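Local coordinates for protein lysine/ornithine decarboxylase (Vibrio vulnificus, PDB 2PLJ) that decarboxylates lysine and ornithine, the latter to putrescine, as a pyridoxal phosphate-dependent enzyme built on a beta/alpha-barrel, at residues 197-200 with 201-205; 221-224 with 225-229; 232-235 with 236-239; 273-276 with 277-280. All coordinates share one frame; numbering follows the deposited sequence.

In the fold
All four contacts are local, each made within one or two turns of a helix on the outside of the beta/alpha-barrel, and they follow one another along the chain without nesting or crossing. Contact 1 ends helix 191-203 ahead of strand 207-212. Helix 223-241 comes next, with contact 2 at its start and contact 3 further on, their centres about 16 Å apart. Contact 4 lies at the C-terminal end of helix 267-278, between strands 249-251 and 286-289. The three helices pack side by side: I198 of contact 1 meets V239 of contact 3, Y225, V226 and I229 of contact 2 meet 273-278, and R233 of contact 3 reaches L280 of contact 4.

Contact 1 of 4, residues 197-200 with 201-205; sequences IIET and AKEWN
T200 and W204, one helical turn apart, make the main side-chain contact, a CH-pi interaction. The methyl CG2 of T200 sits over the centre of the six-membered ring of W204, 3.5 Å from its centroid and only 10° off the ring normal. A chi1 of -55° sets T200 OG1 beside the backbone N, turned to the carbonyl oxygen of V196, and leaves CG2 anti to that N, over the indole, which also packs on L156 and makes a cation-pi contact with K160. T200 O too lies over a face of the indole, 3.4 Å from W204 CG.

Four backbone hydrogen bonds carry the last turns. A201 N to I197 O is the shortest at 2.8 Å, W204 N to T200 O follows at 2.9 Å, and K202 N to I198 O and E203 N to E199 O are longer.

Among the charged groups, E199 OE2 and E203 OE2 stand 4.7 Å apart without touching, a probably mildly unfavourable pairing of like charges, while E199 OE1 has a long, weak ion pair with R242.

On the buried side I197 and I198 pack against V170, while A201 meets I208. Beyond W204 the chain turns through N205, whose positive phi (50°) makes it the C-prime residue. N205 N bonds to K202 O at 3.1 Å and I206 N to A201 O: a Schellman motif ending a barrel helix before strand 207-212.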
# COMPACT_ATOMS: atom_id res chain seq x y z
N ILE A 197 15.79 -32.43 -5.06
CA ILE A 197 15.57 -31.59 -6.24
C ILE A 197 16.72 -31.72 -7.25
O ILE A 197 16.49 -31.83 -8.47
CB ILE A 197 15.36 -30.11 -5.82
CG1 ILE A 197 14.01 -29.95 -5.11
CG2 ILE A 197 15.42 -29.19 -7.04
CD1 ILE A 197 13.84 -28.61 -4.36
N ILE A 198 17.94 -31.76 -6.75
CA ILE A 198 19.13 -31.79 -7.62
C ILE A 198 19.23 -33.16 -8.33
O ILE A 198 19.47 -33.24 -9.55
CB ILE A 198 20.41 -31.41 -6.85
CG1 ILE A 198 20.36 -29.91 -6.45
CG2 ILE A 198 21.67 -31.68 -7.69
CD1 ILE A 198 21.37 -29.51 -5.42
N GLU A 199 18.98 -34.23 -7.58
CA GLU A 199 18.92 -35.57 -8.18
C GLU A 199 17.80 -35.70 -9.23
O GLU A 199 18.01 -36.34 -10.28
CB GLU A 199 18.81 -36.65 -7.10
CG GLU A 199 19.35 -37.99 -7.55
CD GLU A 199 19.55 -38.98 -6.40
OE1 GLU A 199 19.80 -38.53 -5.25
OE2 GLU A 199 19.45 -40.20 -6.65
N THR A 200 16.64 -35.09 -8.95
CA THR A 200 15.51 -35.12 -9.89
C THR A 200 15.81 -34.30 -11.15
O THR A 200 15.48 -34.74 -12.27
CB THR A 200 14.18 -34.68 -9.22
OG1 THR A 200 13.94 -35.49 -8.07
CG2 THR A 200 13.00 -34.84 -10.16
N ALA A 201 16.48 -33.15 -10.98
CA ALA A 201 16.89 -32.33 -12.12
C ALA A 201 17.80 -33.14 -13.05
O ALA A 201 17.69 -33.06 -14.27
CB ALA A 201 17.59 -31.06 -11.64
N LYS A 202 18.70 -33.95 -12.47
CA LYS A 202 19.58 -34.78 -13.31
C LYS A 202 18.75 -35.80 -14.12
O LYS A 202 18.97 -35.96 -15.33
CB LYS A 202 20.65 -35.51 -12.49
CG LYS A 202 21.66 -36.24 -13.41
CD LYS A 202 22.57 -37.16 -12.65
CE LYS A 202 23.59 -37.81 -13.58
NZ LYS A 202 24.82 -38.22 -12.82
N GLU A 203 17.79 -36.45 -13.46
CA GLU A 203 16.90 -37.41 -14.10
C GLU A 203 16.16 -36.74 -15.26
O GLU A 203 16.05 -37.33 -16.34
CB GLU A 203 15.89 -37.98 -13.10
CG GLU A 203 16.50 -38.96 -12.10
CD GLU A 203 15.61 -39.23 -10.87
OE1 GLU A 203 14.44 -38.79 -10.83
OE2 GLU A 203 16.11 -39.91 -9.93
N TRP A 204 15.73 -35.50 -15.03
CA TRP A 204 14.94 -34.74 -16.01
C TRP A 204 15.78 -33.95 -17.01
O TRP A 204 15.23 -33.20 -17.82
CB TRP A 204 13.92 -33.83 -15.29
CG TRP A 204 12.87 -34.58 -14.51
CD1 TRP A 204 12.60 -35.94 -14.54
CD2 TRP A 204 11.93 -34.01 -13.59
NE1 TRP A 204 11.55 -36.23 -13.70
CE2 TRP A 204 11.12 -35.07 -13.11
CE3 TRP A 204 11.67 -32.70 -13.16
CZ2 TRP A 204 10.07 -34.85 -12.19
CZ3 TRP A 204 10.64 -32.49 -12.23
CH2 TRP A 204 9.85 -33.57 -11.76
N ASN A 205 17.10 -34.14 -16.98
CA ASN A 205 18.05 -33.37 -17.80
C ASN A 205 17.86 -31.84 -17.71
O ASN A 205 17.85 -31.15 -18.73
CB ASN A 205 18.03 -33.84 -19.26
CG ASN A 205 18.44 -35.28 -19.39
OD1 ASN A 205 19.43 -35.71 -18.79
ND2 ASN A 205 17.69 -36.04 -20.19

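Contact 2 of 4, residues 221-224 with 225-229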
# COMPACT_ATOMS: atom_id res chain seq x y z
N ASN A 221 22.73 -9.28 12.03
CA ASN A 221 23.69 -10.30 12.47
C ASN A 221 24.26 -11.08 11.28
O ASN A 221 23.55 -11.90 10.69
CB ASN A 221 23.04 -11.28 13.46
CG ASN A 221 24.04 -12.29 14.04
OD1 ASN A 221 25.20 -12.35 13.62
ND2 ASN A 221 23.60 -13.07 15.03
N PRO A 222 25.54 -10.83 10.94
CA PRO A 222 26.11 -11.54 9.80
C PRO A 222 26.28 -13.05 9.99
O PRO A 222 26.51 -13.75 9.01
CB PRO A 222 27.46 -10.85 9.62
CG PRO A 222 27.83 -10.35 10.96
CD PRO A 222 26.52 -9.92 11.58
N ASN A 223 26.19 -13.54 11.24
CA ASN A 223 26.27 -14.99 11.48
C ASN A 223 25.19 -15.78 10.73
O ASN A 223 25.41 -16.94 10.39
CB ASN A 223 26.24 -15.32 12.97
CG ASN A 223 26.60 -16.79 13.24
OD1 ASN A 223 27.65 -17.28 12.81
ND2 ASN A 223 25.73 -17.49 13.96
N LYS A 224 24.04 -15.16 10.44
CA LYS A 224 23.02 -15.78 9.57
C LYS A 224 23.60 -16.19 8.22
O LYS A 224 23.37 -17.33 7.75
CB LYS A 224 21.81 -14.87 9.37
CG LYS A 224 21.05 -14.60 10.67
CD LYS A 224 19.70 -13.99 10.39
CE LYS A 224 18.99 -13.71 11.70
NZ LYS A 224 17.69 -13.02 11.49
N TYR A 225 24.37 -15.28 7.61
CA TYR A 225 25.05 -15.59 6.35
C TYR A 225 26.06 -16.71 6.50
O TYR A 225 26.13 -17.64 5.67
CB TYR A 225 25.73 -14.35 5.77
CG TYR A 225 24.76 -13.25 5.38
CD1 TYR A 225 24.26 -13.15 4.07
CD2 TYR A 225 24.35 -12.30 6.32
CE1 TYR A 225 23.35 -12.11 3.69
CE2 TYR A 225 23.44 -11.26 5.97
CZ TYR A 225 22.97 -11.16 4.66
OH TYR A 225 22.10 -10.17 4.35
N VAL A 226 26.88 -16.60 7.53
CA VAL A 226 27.93 -17.60 7.78
C VAL A 226 27.33 -19.02 7.88
O VAL A 226 27.81 -19.93 7.21
CB VAL A 226 28.73 -17.25 9.06
CG1 VAL A 226 29.77 -18.32 9.36
CG2 VAL A 226 29.38 -15.86 8.89
N GLU A 227 26.30 -19.19 8.70
CA GLU A 227 25.70 -20.51 8.90
C GLU A 227 25.11 -21.05 7.61
O GLU A 227 25.25 -22.25 7.32
CB GLU A 227 24.61 -20.50 9.98
CG GLU A 227 25.06 -20.17 11.41
CD GLU A 227 23.99 -20.50 12.46
OE1 GLU A 227 22.78 -20.43 12.13
OE2 GLU A 227 24.35 -20.81 13.62
N ALA A 228 24.45 -20.17 6.85
CA ALA A 228 23.89 -20.52 5.55
C ALA A 228 24.98 -20.96 4.58
O ALA A 228 24.82 -21.96 3.87
CB ALA A 228 23.07 -19.33 4.96
N ILE A 229 26.08 -20.23 4.56
CA ILE A 229 27.19 -20.54 3.64
C ILE A 229 27.80 -21.92 3.95
O ILE A 229 28.00 -22.76 3.04
CB ILE A 229 28.25 -19.42 3.64
CG1 ILE A 229 27.66 -18.13 3.00
CG2 ILE A 229 29.52 -19.88 2.90
CD1 ILE A 229 28.44 -16.85 3.31
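N223 and E227 face each other one turn apart on the outer side of the helix, their side chains crossing at a slant and their amide and carboxylate planes 62° apart. ND2 of N223 comes to 3.6 Å from OE2 of E227, too far for more than a loose polar approach, and also lies near the E227 CG methylene. N223 reaches that side by setting CG anti to the backbone N (chi1 -169°). Its OD1 instead looks toward V226, 3.9 Å from V226 CB, the two side chains meeting at about a right angle.

Y225 leaves the helix on another side. P222 O lies in the plane of its ring, at the edge, 3.7 Å from CD2. The same carbonyl takes a sound backbone bond from V226 N at 3.2 Å, in its own plane, and a weak one from Y225 N. The phenol OH is hydrogen-bonded to G254 O and the ring meets that of F256 nearly parallel, which holds its orientation; the side chain lies about 6 Å from the bound putrescine-pyridoxyl adduct.

N221 caps the start of the helix: its OD1 accepts from N223 N at 2.8 Å, with the donor 49° above the carbonyl plane. From there regular bonds run on, E227 N to N223 O at 3.0 Å and A228 N to K224 O. This is an Asx turn capping the N-terminal end of helix 223-241, the helix of the beta-alpha-beta unit between barrel strands 207-212 and 249-251.

Contact 3 of 4, residues 232-235 with 236-239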
# COMPACT_ATOMS: atom_id res chain seq x y z
N CYS A 232 25.25 -24.58 2.74
CA CYS A 232 25.34 -24.70 1.29
C CYS A 232 26.61 -25.43 0.86
O CYS A 232 26.56 -26.27 -0.05
CB CYS A 232 25.23 -23.32 0.63
SG CYS A 232 23.55 -22.71 0.82
N ARG A 233 27.74 -25.10 1.50
CA ARG A 233 29.01 -25.77 1.19
C ARG A 233 28.91 -27.28 1.42
O ARG A 233 29.37 -28.06 0.59
CB ARG A 233 30.15 -25.18 2.02
CG ARG A 233 31.50 -25.85 1.72
CD ARG A 233 32.66 -25.09 2.36
NE ARG A 233 32.40 -24.81 3.77
CZ ARG A 233 32.61 -25.68 4.76
NH1 ARG A 233 33.08 -26.90 4.51
NH2 ARG A 233 32.35 -25.32 6.01
N HIS A 234 28.29 -27.67 2.53
CA HIS A 234 28.10 -29.09 2.83
C HIS A 234 27.16 -29.74 1.81
O HIS A 234 27.39 -30.88 1.41
CB HIS A 234 27.64 -29.29 4.27
CG HIS A 234 28.66 -28.86 5.28
ND1 HIS A 234 29.99 -29.24 5.22
CD2 HIS A 234 28.55 -28.10 6.40
CE1 HIS A 234 30.65 -28.70 6.23
NE2 HIS A 234 29.80 -28.00 6.95
N VAL A 235 26.13 -29.00 1.36
CA VAL A 235 25.23 -29.54 0.35
C VAL A 235 26.00 -29.76 -0.96
O VAL A 235 25.82 -30.79 -1.61
CB VAL A 235 23.98 -28.66 0.14
CG1 VAL A 235 23.21 -29.09 -1.10
CG2 VAL A 235 23.08 -28.69 1.40
N MET A 236 26.85 -28.80 -1.34
CA MET A 236 27.65 -28.94 -2.56
C MET A 236 28.55 -30.16 -2.50
O MET A 236 28.70 -30.87 -3.50
CB MET A 236 28.48 -27.70 -2.80
CG MET A 236 27.62 -26.55 -3.21
SD MET A 236 28.51 -24.98 -3.22
CE MET A 236 27.57 -24.07 -4.44
N GLU A 237 29.11 -30.41 -1.32
CA GLU A 237 29.93 -31.62 -1.09
C GLU A 237 29.12 -32.91 -1.26
O GLU A 237 29.62 -33.89 -1.86
CB GLU A 237 30.58 -31.57 0.29
CG GLU A 237 31.62 -30.46 0.44
CD GLU A 237 32.04 -30.16 1.89
OE1 GLU A 237 31.81 -31.00 2.79
OE2 GLU A 237 32.62 -29.06 2.10
N GLN A 238 27.90 -32.92 -0.74
CA GLN A 238 26.99 -34.07 -0.86
C GLN A 238 26.60 -34.35 -2.31
O GLN A 238 26.53 -35.51 -2.70
CB GLN A 238 25.72 -33.90 -0.03
CG GLN A 238 25.94 -33.94 1.48
CD GLN A 238 26.48 -35.28 1.97
OE1 GLN A 238 26.08 -36.36 1.52
NE2 GLN A 238 27.42 -35.21 2.92
N VAL A 239 26.36 -33.30 -3.09
CA VAL A 239 26.10 -33.45 -4.52
C VAL A 239 27.24 -34.21 -5.23
O VAL A 239 26.99 -35.18 -5.95
CB VAL A 239 25.91 -32.07 -5.19
CG1 VAL A 239 25.86 -32.19 -6.71
CG2 VAL A 239 24.63 -31.43 -4.66
O HOH W 1 28.66 -32.71 3.21
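Four consecutive i to i+4 backbone bonds, 2.9 to 3.0 Å long, run from M236 N to C232 O through to V239 N to V235 O, as in a regular helix. On the solvent side E237 lies between R233 and H234. R233 and E237 run side by side, and the bend at R233 chi3 (49°) brings NH1 to E237 OE2 at 3.3 Å, a salt bridge whose bond is not straight (135°); it meets OE2 on the syn side, from a guanidinium turned 48° against the carboxylate. The other oxygen, OE1, stands at the edge of the H234 imidazole, 3.5 Å from ND1 and near the ring plane, with the carboxylate almost perpendicular to the ring.

The helix belongs to a beta-alpha-beta unit of the barrel, and its inner side rests on strand 207-212 and helix 191-203. There C232, V235 and M236 all touch L211, and V239 packs on L195 and I198. V235 and V239 approach loosely, CG1 to CG2 4.5 Å.

Back at the surface, a water donates to H234 O at 2.9 Å and accepts from Q238 NE2 at 2.8 Å. The Q238 chain, bent at chi2, leads away from the preceding turn, and the water spans the gap.

Contact 4 of 4, residues 273-276 with 277-280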
# COMPACT_ATOMS: atom_id res chain seq x y z
N PRO A 273 33.07 -11.68 8.35
CA PRO A 273 32.82 -13.13 8.59
C PRO A 273 32.21 -13.83 7.39
O PRO A 273 32.42 -15.03 7.21
CB PRO A 273 31.84 -13.15 9.78
CG PRO A 273 31.36 -11.78 9.97
CD PRO A 273 32.27 -10.82 9.25
N ILE A 274 31.47 -13.08 6.58
CA ILE A 274 30.91 -13.61 5.33
C ILE A 274 32.06 -14.01 4.39
O ILE A 274 32.12 -15.16 3.91
CB ILE A 274 29.97 -12.57 4.63
CG1 ILE A 274 28.84 -12.13 5.60
CG2 ILE A 274 29.41 -13.18 3.37
CD1 ILE A 274 27.81 -11.18 4.98
N ASN A 275 32.97 -13.07 4.14
CA ASN A 275 34.15 -13.35 3.33
C ASN A 275 34.93 -14.57 3.81
O ASN A 275 35.42 -15.36 2.99
CB ASN A 275 35.07 -12.12 3.29
CG ASN A 275 34.45 -10.96 2.51
OD1 ASN A 275 34.72 -9.78 2.80
ND2 ASN A 275 33.63 -11.29 1.52
N GLU A 276 35.04 -14.73 5.12
CA GLU A 276 35.75 -15.87 5.70
C GLU A 276 35.06 -17.19 5.39
O GLU A 276 35.71 -18.16 5.02
CB GLU A 276 35.91 -15.69 7.19
CG GLU A 276 36.79 -14.53 7.57
CD GLU A 276 36.81 -14.28 9.07
OE1 GLU A 276 36.93 -15.26 9.84
OE2 GLU A 276 36.68 -13.10 9.47
N ALA A 277 33.73 -17.21 5.56
CA ALA A 277 32.94 -18.41 5.25
C ALA A 277 33.04 -18.78 3.76
O ALA A 277 33.18 -19.95 3.41
CB ALA A 277 31.50 -18.24 5.70
N LEU A 278 33.02 -17.76 2.91
CA LEU A 278 33.09 -17.97 1.47
C LEU A 278 34.41 -18.57 1.03
O LEU A 278 34.46 -19.36 0.08
CB LEU A 278 32.88 -16.62 0.75
CG LEU A 278 31.45 -16.06 0.82
CD1 LEU A 278 31.39 -14.69 0.14
CD2 LEU A 278 30.46 -17.02 0.13
N SER A 279 35.47 -18.18 1.74
CA SER A 279 36.82 -18.66 1.47
C SER A 279 36.96 -20.19 1.60
O SER A 279 37.91 -20.80 1.09
CB SER A 279 37.83 -17.93 2.36
OG SER A 279 37.98 -18.57 3.61
N LEU A 280 36.02 -20.81 2.31
CA LEU A 280 36.07 -22.27 2.50
C LEU A 280 35.50 -23.03 1.31
O LEU A 280 35.69 -24.25 1.21
CB LEU A 280 35.37 -22.69 3.80
CG LEU A 280 36.02 -22.14 5.08
CD1 LEU A 280 35.18 -22.51 6.32
CD2 LEU A 280 37.46 -22.64 5.23
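E276 O is gripped twice by S279. The hydroxyl OG donates to it at 2.7 Å, and the backbone N adds a weak bond at 3.3 Å. With chi1 at 87°, S279 OG sits between its own N and carbonyl carbon, which points it back at the carbonyl three residues earlier. The donor arrives tilted 21° from the carbonyl plane. S279 N also reaches N275 O at 3.1 Å, so this one N-H is shared between two carbonyls.

Before it, the helical pattern is regular: A277 N bonds to P273 O at 3.0 Å and L278 N to I274 O at 2.9 Å. I274 and L278 lie alongside each other, CG2 to CD1 4.1 Å, and L278 CG leans on I274 O. This inner face is apolar. I274 packs on Y225 and I229 of helix 223-241, and P273 on P222 and V226, so the two neighbouring barrel helices share one hydrophobic seam.

Near the C-terminal end of the helix, L280 N bonds to A277 O at 3.2 Å. L280 N, the i+4 donor, stays 3.8 Å from E276 O, so the serine hydroxyl supplies the main bond to that carbonyl, with S279 N adding its weak one.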